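Local atomic coordinates of beta-ketothiolase BktB (Ralstonia eutropha, PDB entry 4NZS), a protein that catalyses the condensation of two acetyl-CoA, or of acetyl-CoA with propionyl-CoA, to 3-oxoacyl-CoA thioesters and supports biosynthesis of the PHBV polyester. Residues S104-I109 with A280-Y285; V10-G15 with K367-L372. All coordinates share one frame; numbering follows the deposited sequence.

Contact 1: residues S104-I109 with A280-Y285; sequences SAAQTI and ARLVSY
Leu282 pushes one branch of its isobutyl group against the methyl of Ala106: CD1 stands 3.3 Å from Ala106 CB, closer than carbons usually come. In the thiolase fold this is where helix 97-110, from the N-terminal family region, lies against strand 280-289 of the C-terminal region. The CA atoms of Ala106 and Leu282 are the nearest pair of the two segments, at 8.1 Å, and both side chains set out toward the opposite backbone, consistent with the small alanine leaving little between helix and strand. Leu282 has chi1 at -130°, away from a staggered position, which together with the short carbon contact suggests tight packing, although at 2.29 Å resolution this may be partly a matter of model precision.

One helix residue further on, the side chain of Gln107 runs past the end of the Tyr285 ring. The two side chains cross at roughly a right angle, with the amide and ring planes turned 62° apart, and the aliphatic CG of Gln107 comes within 3.8 Å of Tyr285 OH. Tyr285 CG is placed between its own backbone N and carbonyl carbon (chi1 66°), which carries the ring out toward the helix. The phenol oxygen is hydrogen-bonded across a subunit interface to Asp113 of the second subunit, while Leu111 of that subunit packs on the tyrosine, and Arg309 makes a cation-pi contact with its ring.

The strand reaches Tyr285 through a classic beta bulge, Val283 and Ser284 both facing Ile395 on strand 390-398. Within the helix, Thr108 OG1 donates a hydrogen bond back to Ala105 O, 3.1 Å away.

Contact 2: residues V10-G15 with K367-L372; sequences VVVVSG and KALHEL
The imidazole of His370 meets the peptide carbonyl of Gly15 obliquely, and the oxygen sits off one corner of the ring, at NE2. NE2 is nearest, 2.9 Å from Gly15 O, while the two flanking ring carbons stand back almost equally, His370 CD2 at 3.7 Å from that oxygen and CE1 at 3.8 Å. NE2 donates to Gly15 O, but the N-H...O angle of 129° is far from straight, so the bond is weak. It nevertheless links the helix side chain to the main chain of the strand. The histidine side chain also touches Gln204 of a neighbouring loop.

Beside this polar link lies an apolar one. Leu369 directs a single branch at Val12, and its CD2 rests over the fork of the isopropyl group: 4.0 Å separates it from Val12 CG2 and 4.1 Å from Val12 CG1. The near equality of the two distances shows that neither valine methyl alone makes the contact. With chi1 of Val12 at -165°, CG1 is opposite the backbone N and CG2 opposite the carbonyl carbon, a setting that presents both methyls to the leucine. On the sheet side, Val12 also packs on Val263 and Met265 of strand 257-267.

The backbones come nearest between Gly15 CA and Leu369 CA, 7.8 Å apart. Between Val12 and Gly15 the chain turns a corner, where Val13 and Ser14 both face Val264 in a classic beta bulge, and Ser14 OG bonds to Ala43 O of helix 32-47. The arrangement is that of the layered thiolase fold, in which helix 357-375 of the C-terminal region packs against strand 10-22, the first strand of the N-terminal region.

Contacts 1 and 2 have centres about 12 Å apart and meet through neighbouring antiparallel strands, 10-22 and 280-289. Probable hydrogen bonds join them directly: Val12 N lies 2.7 Å from Ala280 O, and Leu282 N lies 2.9 Å from Val10 O. Ile109 of the helix in contact 1 also packs on Val10. The two contacts look alike, each setting a pair of consecutive helix residues against a strand with a Val-Ser bulge, consistent with the related halves of thiolases. Both lie away from the probable active-site residues, yet Cys95, probably the acyl-carrying cysteine, and His355, a predicted proton acceptor, each stand two residues before the helices concerned, 97-110 and 357-375.

Contact 1: residues S104-I109 with A280-Y285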
loop_
_atom_site.group_PDB
_atom_site.type_symbol
_atom_site.label_atom_id
_atom_site.label_comp_id
_atom_site.label_asym_id
_atom_site.label_seq_id
_atom_site.Cartn_x
_atom_site.Cartn_y
_atom_site.Cartn_z
ATOM N N SER A 104 14.826 33.776 -1.306
ATOM C CA SER A 104 15.440 33.408 -2.560
ATOM C C SER A 104 14.782 34.143 -3.742
ATOM O O SER A 104 15.425 34.406 -4.772
ATOM C CB SER A 104 15.412 31.892 -2.732
ATOM O OG SER A 104 16.028 31.264 -1.609
ATOM N N ALA A 105 13.505 34.472 -3.593
ATOM C CA ALA A 105 12.819 35.363 -4.523
ATOM C C ALA A 105 13.508 36.722 -4.517
ATOM O O ALA A 105 13.889 37.259 -5.559
ATOM C CB ALA A 105 11.356 35.535 -4.126
ATOM N N ALA A 106 13.642 37.270 -3.323
ATOM C CA ALA A 106 14.342 38.518 -3.121
ATOM C C ALA A 106 15.689 38.502 -3.844
ATOM O O ALA A 106 16.012 39.368 -4.667
ATOM C CB ALA A 106 14.552 38.737 -1.624
ATOM N N GLN A 107 16.448 37.462 -3.541
ATOM C CA GLN A 107 17.798 37.357 -3.990
ATOM C C GLN A 107 17.952 37.532 -5.477
ATOM O O GLN A 107 18.827 38.250 -5.892
ATOM C CB GLN A 107 18.387 36.035 -3.531
ATOM C CG GLN A 107 18.799 36.072 -2.067
ATOM C CD GLN A 107 19.451 34.786 -1.610
ATOM O OE1 GLN A 107 20.104 34.754 -0.571
ATOM N NE2 GLN A 107 19.291 33.720 -2.393
ATOM N N THR A 108 17.106 36.908 -6.286
ATOM C CA THR A 108 17.299 36.997 -7.744
ATOM C C THR A 108 17.133 38.458 -8.216
ATOM O O THR A 108 17.863 38.938 -9.108
ATOM C CB THR A 108 16.392 36.020 -8.549
ATOM O OG1 THR A 108 15.004 36.265 -8.283
ATOM C CG2 THR A 108 16.747 34.555 -8.236
ATOM N N ILE A 109 16.225 39.187 -7.574
ATOM C CA ILE A 109 15.983 40.555 -7.986
ATOM C C ILE A 109 17.196 41.393 -7.603
ATOM O O ILE A 109 17.710 42.140 -8.428
ATOM C CB ILE A 109 14.755 41.192 -7.330
ATOM C CG1 ILE A 109 13.478 40.403 -7.598
ATOM C CG2 ILE A 109 14.579 42.599 -7.891
ATOM C CD1 ILE A 109 12.266 40.932 -6.854
ATOM N N ALA A 280 6.412 47.450 1.837
ATOM C CA ALA A 280 7.711 47.569 2.450
ATOM C C ALA A 280 8.833 47.204 1.525
ATOM O O ALA A 280 8.631 46.704 0.429
ATOM C CB ALA A 280 7.799 46.751 3.739
ATOM N N ARG A 281 10.021 47.547 1.980
ATOM C CA ARG A 281 11.251 47.230 1.299
ATOM C C ARG A 281 11.866 46.146 2.138
ATOM O O ARG A 281 11.558 46.020 3.335
ATOM C CB ARG A 281 12.207 48.453 1.256
ATOM C CG ARG A 281 12.966 48.753 2.570
ATOM C CD ARG A 281 13.768 50.062 2.602
ATOM N NE ARG A 281 15.066 50.006 1.900
ATOM C CZ ARG A 281 16.096 50.838 2.102
ATOM N NH1 ARG A 281 16.021 51.808 3.012
ATOM N NH2 ARG A 281 17.221 50.702 1.395
ATOM N N LEU A 282 12.753 45.383 1.526
ATOM C CA LEU A 282 13.542 44.456 2.283
ATOM C C LEU A 282 14.651 45.255 2.920
ATOM O O LEU A 282 15.317 46.009 2.228
ATOM C CB LEU A 282 14.143 43.421 1.361
ATOM C CG LEU A 282 13.920 41.990 1.811
ATOM C CD1 LEU A 282 14.435 41.110 0.695
ATOM C CD2 LEU A 282 14.606 41.676 3.134
ATOM N N VAL A 283 14.856 45.095 4.225
ATOM C CA VAL A 283 16.021 45.682 4.865
ATOM C C VAL A 283 17.203 44.754 4.710
ATOM O O VAL A 283 18.126 45.063 3.980
ATOM C CB VAL A 283 15.814 45.937 6.356
ATOM C CG1 VAL A 283 17.060 46.593 6.940
ATOM C CG2 VAL A 283 14.570 46.784 6.576
ATOM N N SER A 284 17.150 43.615 5.397
ATOM C CA SER A 284 18.219 42.624 5.415
ATOM C C SER A 284 17.606 41.263 5.861
ATOM O O SER A 284 16.412 41.190 6.197
ATOM C CB SER A 284 19.339 43.071 6.363
ATOM O OG SER A 284 18.898 43.057 7.731
ATOM N N TYR A 285 18.431 40.209 5.844
ATOM C CA TYR A 285 18.070 38.847 6.251
ATOM C C TYR A 285 19.311 38.106 6.688
ATOM O O TYR A 285 20.411 38.323 6.135
ATOM C CB TYR A 285 17.458 38.057 5.095
ATOM C CG TYR A 285 18.432 37.784 3.968
ATOM C CD1 TYR A 285 19.385 36.756 4.052
ATOM C CD2 TYR A 285 18.412 38.563 2.820
ATOM C CE1 TYR A 285 20.295 36.543 3.023
ATOM C CE2 TYR A 285 19.295 38.340 1.764
ATOM C CZ TYR A 285 20.237 37.349 1.862
ATOM O OH TYR A 285 21.113 37.165 0.798
#

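Contact 2: residues V10-G15 with K367-L372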
loop_
_atom_site.group_PDB
_atom_site.type_symbol
_atom_site.label_atom_id
_atom_site.label_comp_id
_atom_site.label_asym_id
_atom_site.label_seq_id
_atom_site.Cartn_x
_atom_site.Cartn_y
_atom_site.Cartn_z
ATOM N N VAL A 10 14.842 45.851 -3.377
ATOM C CA VAL A 10 13.557 45.075 -3.514
ATOM C C VAL A 10 12.416 45.377 -2.539
ATOM O O VAL A 10 12.613 45.450 -1.327
ATOM C CB VAL A 10 13.772 43.549 -3.426
ATOM C CG1 VAL A 10 14.527 43.044 -4.643
ATOM C CG2 VAL A 10 14.448 43.145 -2.120
ATOM N N VAL A 11 11.205 45.484 -3.077
ATOM C CA VAL A 11 10.029 45.893 -2.304
ATOM C C VAL A 11 8.879 44.938 -2.500
ATOM O O VAL A 11 8.844 44.206 -3.496
ATOM C CB VAL A 11 9.499 47.258 -2.779
ATOM C CG1 VAL A 11 10.536 48.330 -2.537
ATOM C CG2 VAL A 11 9.105 47.235 -4.261
ATOM N N VAL A 12 7.906 44.999 -1.589
ATOM C CA VAL A 12 6.735 44.139 -1.661
ATOM C C VAL A 12 5.443 44.841 -2.006
ATOM O O VAL A 12 4.806 45.487 -1.155
ATOM C CB VAL A 12 6.476 43.429 -0.337
ATOM C CG1 VAL A 12 5.491 42.302 -0.587
ATOM C CG2 VAL A 12 7.801 42.940 0.241
ATOM N N VAL A 13 4.995 44.617 -3.227
ATOM C CA VAL A 13 3.805 45.270 -3.696
ATOM C C VAL A 13 2.565 44.660 -3.055
ATOM O O VAL A 13 1.805 45.346 -2.416
ATOM C CB VAL A 13 3.702 45.209 -5.205
ATOM C CG1 VAL A 13 2.552 46.108 -5.646
ATOM C CG2 VAL A 13 5.019 45.641 -5.880
ATOM N N SER A 14 2.360 43.362 -3.210
ATOM C CA SER A 14 1.230 42.680 -2.582
ATOM C C SER A 14 1.697 41.507 -1.740
ATOM O O SER A 14 2.836 41.011 -1.907
ATOM C CB SER A 14 0.297 42.143 -3.645
ATOM O OG SER A 14 0.890 41.030 -4.279
ATOM N N GLY A 15 0.807 41.061 -0.859
ATOM C CA GLY A 15 1.101 39.969 0.065
ATOM C C GLY A 15 -0.202 39.337 0.520
ATOM O O GLY A 15 -1.049 40.026 1.052
ATOM N N LYS A 367 1.235 38.164 7.199
ATOM C CA LYS A 367 0.664 38.753 8.405
ATOM C C LYS A 367 1.329 40.058 8.794
ATOM O O LYS A 367 0.668 41.002 9.161
ATOM C CB LYS A 367 0.810 37.844 9.584
ATOM C CG LYS A 367 -0.150 36.726 9.564
ATOM C CD LYS A 367 0.335 35.784 10.631
ATOM C CE LYS A 367 -0.088 36.222 11.989
ATOM N NZ LYS A 367 0.032 35.083 12.916
ATOM N N ALA A 368 2.644 40.091 8.727
ATOM C CA ALA A 368 3.403 41.071 9.516
ATOM C C ALA A 368 3.354 42.411 8.848
ATOM O O ALA A 368 2.853 43.365 9.431
ATOM C CB ALA A 368 4.837 40.604 9.709
ATOM N N LEU A 369 3.849 42.448 7.616
ATOM C CA LEU A 369 3.497 43.466 6.605
ATOM C C LEU A 369 2.048 44.012 6.695
ATOM O O LEU A 369 1.810 45.216 6.615
ATOM C CB LEU A 369 3.741 42.868 5.215
ATOM C CG LEU A 369 5.148 43.103 4.553
ATOM C CD1 LEU A 369 6.329 43.208 5.513
ATOM C CD2 LEU A 369 5.497 42.101 3.461
ATOM N N HIS A 370 1.070 43.157 6.899
ATOM C CA HIS A 370 -0.301 43.658 6.961
ATOM C C HIS A 370 -0.631 44.371 8.272
ATOM O O HIS A 370 -1.491 45.283 8.278
ATOM C CB HIS A 370 -1.307 42.553 6.620
ATOM C CG HIS A 370 -1.548 42.428 5.151
ATOM N ND1 HIS A 370 -2.733 42.805 4.554
ATOM C CD2 HIS A 370 -0.726 42.051 4.143
ATOM C CE1 HIS A 370 -2.641 42.629 3.246
ATOM N NE2 HIS A 370 -1.433 42.172 2.970
ATOM N N GLU A 371 0.042 43.969 9.355
ATOM C CA GLU A 371 -0.075 44.659 10.646
ATOM C C GLU A 371 0.629 46.003 10.609
ATOM O O GLU A 371 0.068 47.028 10.993
ATOM C CB GLU A 371 0.535 43.860 11.784
ATOM C CG GLU A 371 -0.486 43.123 12.579
ATOM C CD GLU A 371 -1.262 44.011 13.510
ATOM O OE1 GLU A 371 -2.275 44.560 13.059
ATOM O OE2 GLU A 371 -0.877 44.136 14.694
ATOM N N LEU A 372 1.873 45.991 10.171
ATOM C CA LEU A 372 2.592 47.233 9.939
ATOM C C LEU A 372 1.667 48.326 9.379
ATOM O O LEU A 372 1.690 49.436 9.880
ATOM C CB LEU A 372 3.755 47.004 8.984
ATOM C CG LEU A 372 4.995 47.851 9.211
ATOM C CD1 LEU A 372 5.660 47.511 10.546
ATOM C CD2 LEU A 372 5.979 47.657 8.057
#